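Local coordinates for bacterial fluorinating enzyme homolog (Thermus thermophilus, PDB 2CW5), which catalyses the hydrolysis of S-adenosyl-L-methionine to adenosine and L-methionine, has no chlorinase or fluorinase activity, and forms a homotrimer, at residues 42-47 with 246-251; 48-53 with 178-183; 54-59 with 97-102. One frame throughout, in Å; residues are numbered along the deposited sequence.

Interaction 1: residues 42-47 with 246-251; sequences PQDLRR and LKEGMP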
loop_
_atom_site.group_PDB
_atom_site.type_symbol
_atom_site.label_atom_id
_atom_site.label_comp_id
_atom_site.label_asym_id
_atom_site.label_seq_id
_atom_site.Cartn_x
_atom_site.Cartn_y
_atom_site.Cartn_z
ATOM N N PRO C 42 -7.157 4.051 11.327
ATOM C CA PRO C 42 -8.154 5.088 11.051
ATOM C C PRO C 42 -8.436 5.990 12.249
ATOM O O PRO C 42 -8.564 5.516 13.379
ATOM C CB PRO C 42 -9.374 4.278 10.621
ATOM C CG PRO C 42 -8.748 3.106 9.926
ATOM C CD PRO C 42 -7.638 2.731 10.883
ATOM N N GLN C 43 -8.515 7.293 11.990
ATOM C CA GLN C 43 -8.785 8.300 13.015
ATOM C C GLN C 43 -7.756 8.410 14.144
ATOM O O GLN C 43 -7.947 9.204 15.063
ATOM C CB GLN C 43 -10.161 8.065 13.646
ATOM C CG GLN C 43 -11.333 8.152 12.684
ATOM C CD GLN C 43 -12.670 8.138 13.408
ATOM O OE1 GLN C 43 -12.938 8.994 14.255
ATOM N NE2 GLN C 43 -13.514 7.163 13.080
ATOM N N ASP C 44 -6.683 7.626 14.091
ATOM C CA ASP C 44 -5.661 7.665 15.144
ATOM C C ASP C 44 -4.759 8.888 14.970
ATOM O O ASP C 44 -3.722 8.819 14.306
ATOM C CB ASP C 44 -4.808 6.394 15.103
ATOM C CG ASP C 44 -3.985 6.193 16.369
ATOM O OD1 ASP C 44 -3.645 7.187 17.048
ATOM O OD2 ASP C 44 -3.660 5.031 16.681
ATOM N N LEU C 45 -5.149 10.000 15.586
ATOM C CA LEU C 45 -4.393 11.246 15.484
ATOM C C LEU C 45 -3.022 11.241 16.150
ATOM O O LEU C 45 -2.086 11.860 15.647
ATOM C CB LEU C 45 -5.216 12.407 16.050
ATOM C CG LEU C 45 -6.536 12.700 15.333
ATOM C CD1 LEU C 45 -7.243 13.856 16.026
ATOM C CD2 LEU C 45 -6.266 13.033 13.872
ATOM N N ARG C 46 -2.895 10.561 17.282
ATOM C CA ARG C 46 -1.617 10.531 17.985
ATOM C C ARG C 46 -0.569 9.780 17.174
ATOM O O ARG C 46 0.583 10.183 17.119
ATOM C CB ARG C 46 -1.794 9.894 19.365
ATOM C CG ARG C 46 -2.719 10.699 20.276
ATOM C CD ARG C 46 -3.145 9.884 21.483
ATOM N NE ARG C 46 -2.081 9.709 22.469
ATOM C CZ ARG C 46 -1.908 10.492 23.529
ATOM N NH1 ARG C 46 -2.727 11.514 23.744
ATOM N NH2 ARG C 46 -0.931 10.239 24.390
ATOM N N ARG C 47 -0.984 8.688 16.540
ATOM C CA ARG C 47 -0.091 7.887 15.717
ATOM C C ARG C 47 0.354 8.730 14.532
ATOM O O ARG C 47 1.542 8.773 14.183
ATOM C CB ARG C 47 -0.832 6.636 15.226
ATOM C CG ARG C 47 -0.082 5.793 14.204
ATOM C CD ARG C 47 1.155 5.135 14.779
ATOM N NE ARG C 47 1.816 4.304 13.774
ATOM C CZ ARG C 47 1.428 3.075 13.443
ATOM N NH1 ARG C 47 0.382 2.518 14.045
ATOM N NH2 ARG C 47 2.071 2.411 12.490
ATOM N N LEU C 246 -0.380 -2.477 27.233
ATOM C CA LEU C 246 -0.262 -1.021 27.291
ATOM C C LEU C 246 -1.348 -0.296 26.508
ATOM O O LEU C 246 -1.948 -0.851 25.587
ATOM C CB LEU C 246 1.108 -0.584 26.765
ATOM C CG LEU C 246 2.321 -1.230 27.438
ATOM C CD1 LEU C 246 3.598 -0.710 26.799
ATOM C CD2 LEU C 246 2.305 -0.929 28.929
ATOM N N LYS C 247 -1.591 0.954 26.886
ATOM C CA LYS C 247 -2.583 1.787 26.222
ATOM C C LYS C 247 -2.111 3.238 26.196
ATOM O O LYS C 247 -1.377 3.673 27.084
ATOM C CB LYS C 247 -3.932 1.685 26.940
ATOM C CG LYS C 247 -4.582 0.314 26.818
ATOM C CD LYS C 247 -6.038 0.336 27.254
ATOM C CE LYS C 247 -6.740 -0.974 26.896
ATOM N NZ LYS C 247 -6.138 -2.149 27.589
ATOM N N GLU C 248 -2.521 3.979 25.171
ATOM C CA GLU C 248 -2.140 5.382 25.051
ATOM C C GLU C 248 -2.634 6.169 26.259
ATOM O O GLU C 248 -3.724 5.908 26.780
ATOM C CB GLU C 248 -2.725 5.993 23.773
ATOM C CG GLU C 248 -2.190 5.374 22.493
ATOM C CD GLU C 248 -3.067 4.249 21.965
ATOM O OE1 GLU C 248 -3.600 3.459 22.781
ATOM O OE2 GLU C 248 -3.213 4.153 20.728
ATOM N N GLY C 249 -1.824 7.131 26.698
ATOM C CA GLY C 249 -2.190 7.952 27.839
ATOM C C GLY C 249 -1.693 7.386 29.151
ATOM O O GLY C 249 -1.639 8.087 30.160
HETATM N N MSE C 250 -1.324 6.112 29.140
HETATM C CA MSE C 250 -0.830 5.458 30.337
HETATM C C MSE C 250 0.415 6.193 30.826
HETATM O O MSE C 250 1.323 6.481 30.047
HETATM C CB MSE C 250 -0.499 4.006 30.012
HETATM C CG MSE C 250 -0.522 3.061 31.178
HETATM SE SE MSE C 250 -0.441 1.243 30.518
HETATM C CE MSE C 250 -2.298 1.022 30.041
ATOM N N PRO C 251 0.469 6.520 32.124
ATOM C CA PRO C 251 1.654 7.226 32.612
ATOM C C PRO C 251 2.940 6.402 32.576
ATOM O O PRO C 251 2.928 5.175 32.723
ATOM C CB PRO C 251 1.255 7.649 34.028
ATOM C CG PRO C 251 0.244 6.619 34.428
ATOM C CD PRO C 251 -0.566 6.431 33.170
HETATM O O HOH W 1 -2.111 6.223 19.003
#
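The guanidinium end of R46 lies obliquely against E248 CB and the backbone N of G249, with NE 4.0 Å from E248 CB and NH2 4.0 Å from G249 N. A bend at chi3 (73°) turns the arginine, which passes E248 in the opposite direction. Its charge is spent elsewhere: NH2 makes a salt bridge with E177 and bonds to V178 O, while NE donates to L179 O, so the side chain reaches from the helix start in the N-terminal domain to strand 175-181 of the C-terminal domain. E248 and G249 are the central residues of a type II turn, K247 to M250, closed by M250 N to K247 O; G249 holds the positive phi usual at its position.

Beside this overlap two carboxylates meet from opposite directions, their planes 50° apart and D44 OD2 4.2 Å from E248 OE2. A water joins them, donating to D44 OD1 at 2.7 Å and to E248 OE2 at 2.9 Å. D44 is also the N-cap of the helix: its OD1 accepts R47 N at 3.1 Å, fairly straight (160°) but from well above the carboxylate plane. Putting an alanine here would probably leave R47 N without its cap and the water without one acceptor. The water hydrogens, the positive end of the helix dipole and a long, weak ion pair of E248 with R241 probably offset the repulsion between the carboxylates, while R46 makes the direct polar link between the domains.

Interaction 2: residues 48-53 with 178-183; sequences AAYALF and VLTFDR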
loop_
_atom_site.group_PDB
_atom_site.type_symbol
_atom_site.label_atom_id
_atom_site.label_comp_id
_atom_site.label_asym_id
_atom_site.label_seq_id
_atom_site.Cartn_x
_atom_site.Cartn_y
_atom_site.Cartn_z
ATOM N N ALA C 48 -0.606 9.422 13.928
ATOM C CA ALA C 48 -0.321 10.266 12.773
ATOM C C ALA C 48 0.538 11.465 13.148
ATOM O O ALA C 48 1.441 11.847 12.395
ATOM C CB ALA C 48 -1.629 10.731 12.126
ATOM N N ALA C 49 0.263 12.065 14.307
ATOM C CA ALA C 49 1.046 13.218 14.759
ATOM C C ALA C 49 2.503 12.807 14.921
ATOM O O ALA C 49 3.415 13.551 14.554
ATOM C CB ALA C 49 0.515 13.740 16.098
ATOM N N TYR C 50 2.720 11.623 15.481
ATOM C CA TYR C 50 4.084 11.146 15.692
ATOM C C TYR C 50 4.794 10.873 14.368
ATOM O O TYR C 50 5.966 11.224 14.206
ATOM C CB TYR C 50 4.101 9.881 16.563
ATOM C CG TYR C 50 5.508 9.375 16.824
ATOM C CD1 TYR C 50 6.441 10.172 17.493
ATOM C CD2 TYR C 50 5.924 8.126 16.358
ATOM C CE1 TYR C 50 7.749 9.744 17.686
ATOM C CE2 TYR C 50 7.241 7.685 16.549
ATOM C CZ TYR C 50 8.145 8.503 17.211
ATOM O OH TYR C 50 9.446 8.094 17.399
ATOM N N ALA C 51 4.091 10.253 13.419
ATOM C CA ALA C 51 4.682 9.953 12.117
ATOM C C ALA C 51 5.210 11.224 11.444
ATOM O O ALA C 51 6.279 11.213 10.837
ATOM C CB ALA C 51 3.657 9.267 11.214
ATOM N N LEU C 52 4.453 12.315 11.541
ATOM C CA LEU C 52 4.875 13.582 10.954
ATOM C C LEU C 52 6.118 14.095 11.681
ATOM O O LEU C 52 7.073 14.545 11.057
ATOM C CB LEU C 52 3.745 14.612 11.049
ATOM C CG LEU C 52 2.512 14.303 10.187
ATOM C CD1 LEU C 52 1.393 15.296 10.507
ATOM C CD2 LEU C 52 2.885 14.379 8.710
ATOM N N PHE C 53 6.088 14.019 13.009
ATOM C CA PHE C 53 7.197 14.446 13.859
ATOM C C PHE C 53 8.479 13.712 13.462
ATOM O O PHE C 53 9.558 14.299 13.367
ATOM C CB PHE C 53 6.840 14.119 15.311
ATOM C CG PHE C 53 7.913 14.447 16.302
ATOM C CD1 PHE C 53 8.109 15.758 16.732
ATOM C CD2 PHE C 53 8.701 13.435 16.846
ATOM C CE1 PHE C 53 9.073 16.054 17.694
ATOM C CE2 PHE C 53 9.671 13.722 17.813
ATOM C CZ PHE C 53 9.855 15.035 18.237
ATOM N N VAL C 178 2.334 7.369 27.580
ATOM C CA VAL C 178 2.473 6.638 26.335
ATOM C C VAL C 178 1.810 7.504 25.268
ATOM O O VAL C 178 0.620 7.828 25.370
ATOM C CB VAL C 178 1.767 5.262 26.386
ATOM C CG1 VAL C 178 1.832 4.604 25.017
ATOM C CG2 VAL C 178 2.441 4.365 27.426
ATOM N N LEU C 179 2.584 7.896 24.260
ATOM C CA LEU C 179 2.076 8.738 23.180
ATOM C C LEU C 179 1.270 7.934 22.170
ATOM O O LEU C 179 0.130 8.280 21.841
ATOM C CB LEU C 179 3.239 9.430 22.456
ATOM C CG LEU C 179 2.891 10.248 21.200
ATOM C CD1 LEU C 179 1.987 11.413 21.569
ATOM C CD2 LEU C 179 4.173 10.767 20.556
ATOM N N THR C 180 1.872 6.856 21.683
ATOM C CA THR C 180 1.243 6.000 20.687
ATOM C C THR C 180 2.086 4.726 20.578
ATOM O O THR C 180 2.979 4.514 21.391
ATOM C CB THR C 180 1.190 6.732 19.316
ATOM O OG1 THR C 180 0.507 5.921 18.353
ATOM C CG2 THR C 180 2.604 7.034 18.815
ATOM N N PHE C 181 1.790 3.883 19.589
ATOM C CA PHE C 181 2.537 2.637 19.375
ATOM C C PHE C 181 2.957 2.560 17.911
ATOM O O PHE C 181 2.324 3.174 17.056
ATOM C CB PHE C 181 1.650 1.423 19.681
ATOM C CG PHE C 181 1.156 1.370 21.092
ATOM C CD1 PHE C 181 1.963 0.874 22.109
ATOM C CD2 PHE C 181 -0.113 1.846 21.412
ATOM C CE1 PHE C 181 1.516 0.851 23.425
ATOM C CE2 PHE C 181 -0.568 1.828 22.724
ATOM C CZ PHE C 181 0.246 1.330 23.735
ATOM N N ASP C 182 4.025 1.824 17.606
ATOM C CA ASP C 182 4.401 1.696 16.205
ATOM C C ASP C 182 3.769 0.418 15.658
ATOM O O ASP C 182 3.032 -0.268 16.370
ATOM C CB ASP C 182 5.925 1.692 16.001
ATOM C CG ASP C 182 6.615 0.523 16.658
ATOM O OD1 ASP C 182 5.964 -0.514 16.913
ATOM O OD2 ASP C 182 7.835 0.642 16.902
ATOM N N ARG C 183 4.053 0.096 14.401
ATOM C CA ARG C 183 3.465 -1.080 13.773
ATOM C C ARG C 183 3.833 -2.421 14.406
ATOM O O ARG C 183 3.177 -3.430 14.144
ATOM C CB ARG C 183 3.806 -1.087 12.277
ATOM C CG ARG C 183 5.292 -1.150 11.950
ATOM C CD ARG C 183 5.578 -0.433 10.629
ATOM N NE ARG C 183 6.909 -0.718 10.093
ATOM C CZ ARG C 183 7.198 -1.761 9.318
ATOM N NH1 ARG C 183 6.250 -2.627 8.985
ATOM N NH2 ARG C 183 8.434 -1.932 8.866
#
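Y50 stands on the face of helix 45-55 that looks onto a classic beta bulge in strand 175-181, where L179 and T180 are both set opposite I188 of strand 187-189. Instead of pointing to opposite sides of the sheet, as successive strand residues normally do, both send their CB atoms toward the helix, and Y50 meets the pair. This joins the N-terminal alpha/beta domain to the antiparallel sheet of the C-terminal domain.

With CG anti to the backbone N (chi1 -179°), the tyrosine ring swings out from the helix and crosses the L179 side chain obliquely. One branch of the leucine does the touching: CD2 of L179 lies 3.9 Å from Y50 CD1, oblique to the ring. L179 CD2 is also 4.1 Å from Y50 CB, so it rests in the angle between ring and methylene. T180 approaches with its methyl. Because OG1 takes the place anti to the backbone N (chi1 -177°), CG2 is left between the backbone N and the carbonyl carbon, from where it reaches Y50.

No hydrogen bond links the two segments; the interface is apolar and fully buried. Y50 also packs on I188 and A228, and its side chain comes within about 4 Å of that of E232, which by similarity binds S-adenosyl-L-methionine; this places the contact beside the probable substrate site. The next residue, A51, packs on P15 of the third subunit. At the heart of the contact, T180 CG2 sits 3.9 Å from Y50 CB, against the methylene root of the tyrosine.

Interaction 3: residues 54-59 with 97-102; sequences EALPYL and TLAWLL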
loop_
_atom_site.group_PDB
_atom_site.type_symbol
_atom_site.label_atom_id
_atom_site.label_comp_id
_atom_site.label_asym_id
_atom_site.label_seq_id
_atom_site.Cartn_x
_atom_site.Cartn_y
_atom_site.Cartn_z
ATOM N N GLU C 54 8.330 12.416 13.225
ATOM C CA GLU C 54 9.428 11.538 12.859
ATOM C C GLU C 54 10.128 11.896 11.541
ATOM O O GLU C 54 11.354 11.857 11.452
ATOM C CB GLU C 54 8.888 10.105 12.806
ATOM C CG GLU C 54 9.887 9.022 12.495
ATOM C CD GLU C 54 9.447 7.675 13.058
ATOM O OE1 GLU C 54 8.286 7.277 12.826
ATOM O OE2 GLU C 54 10.263 7.019 13.737
ATOM N N ALA C 55 9.353 12.276 10.533
ATOM C CA ALA C 55 9.918 12.581 9.222
ATOM C C ALA C 55 10.199 14.037 8.876
ATOM O O ALA C 55 11.086 14.321 8.065
ATOM C CB ALA C 55 9.025 11.974 8.144
ATOM N N LEU C 56 9.456 14.957 9.480
ATOM C CA LEU C 56 9.602 16.378 9.168
ATOM C C LEU C 56 11.013 16.962 9.051
ATOM O O LEU C 56 11.327 17.618 8.065
ATOM C CB LEU C 56 8.811 17.226 10.169
ATOM C CG LEU C 56 8.712 18.717 9.820
ATOM C CD1 LEU C 56 7.886 18.870 8.553
ATOM C CD2 LEU C 56 8.077 19.507 10.975
ATOM N N PRO C 57 11.879 16.731 10.047
ATOM C CA PRO C 57 13.233 17.291 9.972
ATOM C C PRO C 57 14.082 16.895 8.761
ATOM O O PRO C 57 15.027 17.604 8.409
ATOM C CB PRO C 57 13.860 16.854 11.297
ATOM C CG PRO C 57 13.150 15.577 11.605
ATOM C CD PRO C 57 11.723 15.892 11.248
ATOM N N TYR C 58 13.741 15.779 8.126
ATOM C CA TYR C 58 14.494 15.287 6.973
ATOM C C TYR C 58 13.918 15.737 5.639
ATOM O O TYR C 58 14.483 15.431 4.587
ATOM C CB TYR C 58 14.544 13.753 6.992
ATOM C CG TYR C 58 15.122 13.178 8.257
ATOM C CD1 TYR C 58 16.502 13.106 8.448
ATOM C CD2 TYR C 58 14.291 12.738 9.286
ATOM C CE1 TYR C 58 17.040 12.611 9.635
ATOM C CE2 TYR C 58 14.816 12.245 10.477
ATOM C CZ TYR C 58 16.191 12.184 10.645
ATOM O OH TYR C 58 16.717 11.703 11.823
ATOM N N LEU C 59 12.801 16.458 5.671
ATOM C CA LEU C 59 12.173 16.910 4.437
ATOM C C LEU C 59 12.657 18.282 3.985
ATOM O O LEU C 59 12.945 19.153 4.801
ATOM C CB LEU C 59 10.647 16.947 4.591
ATOM C CG LEU C 59 9.966 15.692 5.148
ATOM C CD1 LEU C 59 8.458 15.874 5.066
ATOM C CD2 LEU C 59 10.398 14.461 4.380
ATOM N N THR C 97 0.254 18.896 15.707
ATOM C CA THR C 97 0.795 19.345 16.997
ATOM C C THR C 97 2.301 19.169 17.205
ATOM O O THR C 97 3.011 20.124 17.545
ATOM C CB THR C 97 0.069 18.654 18.172
ATOM O OG1 THR C 97 -1.328 18.973 18.125
ATOM C CG2 THR C 97 0.634 19.129 19.500
ATOM N N LEU C 98 2.787 17.949 17.018
ATOM C CA LEU C 98 4.206 17.668 17.207
ATOM C C LEU C 98 5.068 18.322 16.131
ATOM O O LEU C 98 6.134 18.871 16.426
ATOM C CB LEU C 98 4.422 16.152 17.259
ATOM C CG LEU C 98 3.737 15.506 18.473
ATOM C CD1 LEU C 98 3.945 14.003 18.454
ATOM C CD2 LEU C 98 4.299 16.102 19.769
ATOM N N ALA C 99 4.611 18.277 14.883
ATOM C CA ALA C 99 5.348 18.906 13.795
ATOM C C ALA C 99 5.562 20.378 14.140
ATOM O O ALA C 99 6.633 20.943 13.910
ATOM C CB ALA C 99 4.557 18.802 12.495
ATOM N N TRP C 100 4.521 20.988 14.695
ATOM C CA TRP C 100 4.568 22.394 15.047
ATOM C C TRP C 100 5.521 22.731 16.190
ATOM O O TRP C 100 5.846 23.900 16.399
ATOM C CB TRP C 100 3.146 22.904 15.318
ATOM C CG TRP C 100 2.333 22.989 14.044
ATOM C CD1 TRP C 100 2.821 23.050 12.765
ATOM C CD2 TRP C 100 0.909 23.083 13.929
ATOM N NE1 TRP C 100 1.793 23.178 11.870
ATOM C CE2 TRP C 100 0.608 23.202 12.554
ATOM C CE3 TRP C 100 -0.143 23.077 14.855
ATOM C CZ2 TRP C 100 -0.702 23.316 12.080
ATOM C CZ3 TRP C 100 -1.448 23.190 14.384
ATOM C CH2 TRP C 100 -1.715 23.307 13.005
ATOM N N LEU C 101 5.976 21.718 16.926
ATOM C CA LEU C 101 6.946 21.955 17.992
ATOM C C LEU C 101 8.295 22.172 17.314
ATOM O O LEU C 101 9.169 22.854 17.840
ATOM C CB LEU C 101 7.054 20.751 18.931
ATOM C CG LEU C 101 5.908 20.515 19.912
ATOM C CD1 LEU C 101 6.160 19.227 20.689
ATOM C CD2 LEU C 101 5.799 21.716 20.864
ATOM N N LEU C 102 8.454 21.574 16.139
ATOM C CA LEU C 102 9.689 21.701 15.379
ATOM C C LEU C 102 9.614 22.929 14.473
ATOM O O LEU C 102 10.638 23.533 14.144
ATOM C CB LEU C 102 9.906 20.456 14.514
ATOM C CG LEU C 102 9.920 19.086 15.206
ATOM C CD1 LEU C 102 10.008 17.991 14.151
ATOM C CD2 LEU C 102 11.086 18.995 16.177
#
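L56 drives one methyl into the hollow between A99 and L102 where two helical pieces of the N-terminal alpha/beta domain meet: the 3-10 residues 56-58 that follow helix 45-55, and the short, weakly bonded helix 99-102. The bump is CD2. Carried outward by a CG anti to the backbone N (chi1 -171°), L56 CD2 lies 3.9 Å from A99 CB and 3.6 Å from A99 O. That carbonyl oxygen is already engaged within its own segment, accepting L102 N at 2.9 Å, so the leucine packs against a satisfied polar atom.

The other wall of the hollow is L102. Its CD1 is 4.0 Å from L56 CD2, and L102 CB is 4.1 Å from L56 CD2. L102 is a bump in its turn, since CD1 also fits the shallow notch between L56 and the ring of P57. The two leucine methyls thus fit past each other, a small methyl-lined joint with no hydrogen bond across it.

Y88 of strand 87-89 packs on both L56 and A99, so the joint is laid against the mixed sheet, and W86, in a loop, also touches L56; L102 leans on F53 as well. P57, which is exposed, and L102 cross at a slant, and the last touch is made by P57 CD, 4.0 Å from L102 CD1.

How the interactions relate
Followed from the N terminus, the chain supplies the first partner of all three contacts in one continuous run, from the cap of helix 45-55 to the turn beyond its end. Their second partners come in reverse order. Interaction 3 closes the shortest loop, returning at 97-102 within the N-terminal domain; interaction 2 encloses it, returning at 178-183; interaction 1 encloses both, returning at 246-251. None cross. The helix is thus a common spine: its far end is tied to its own domain, its middle to strand 175-181 and its start to the loop before strand 251-254 of the C-terminal domain. Interactions 1 and 2 touch, as do 2 and 3, where F53 CD1 lies 3.7 Å from L98 O.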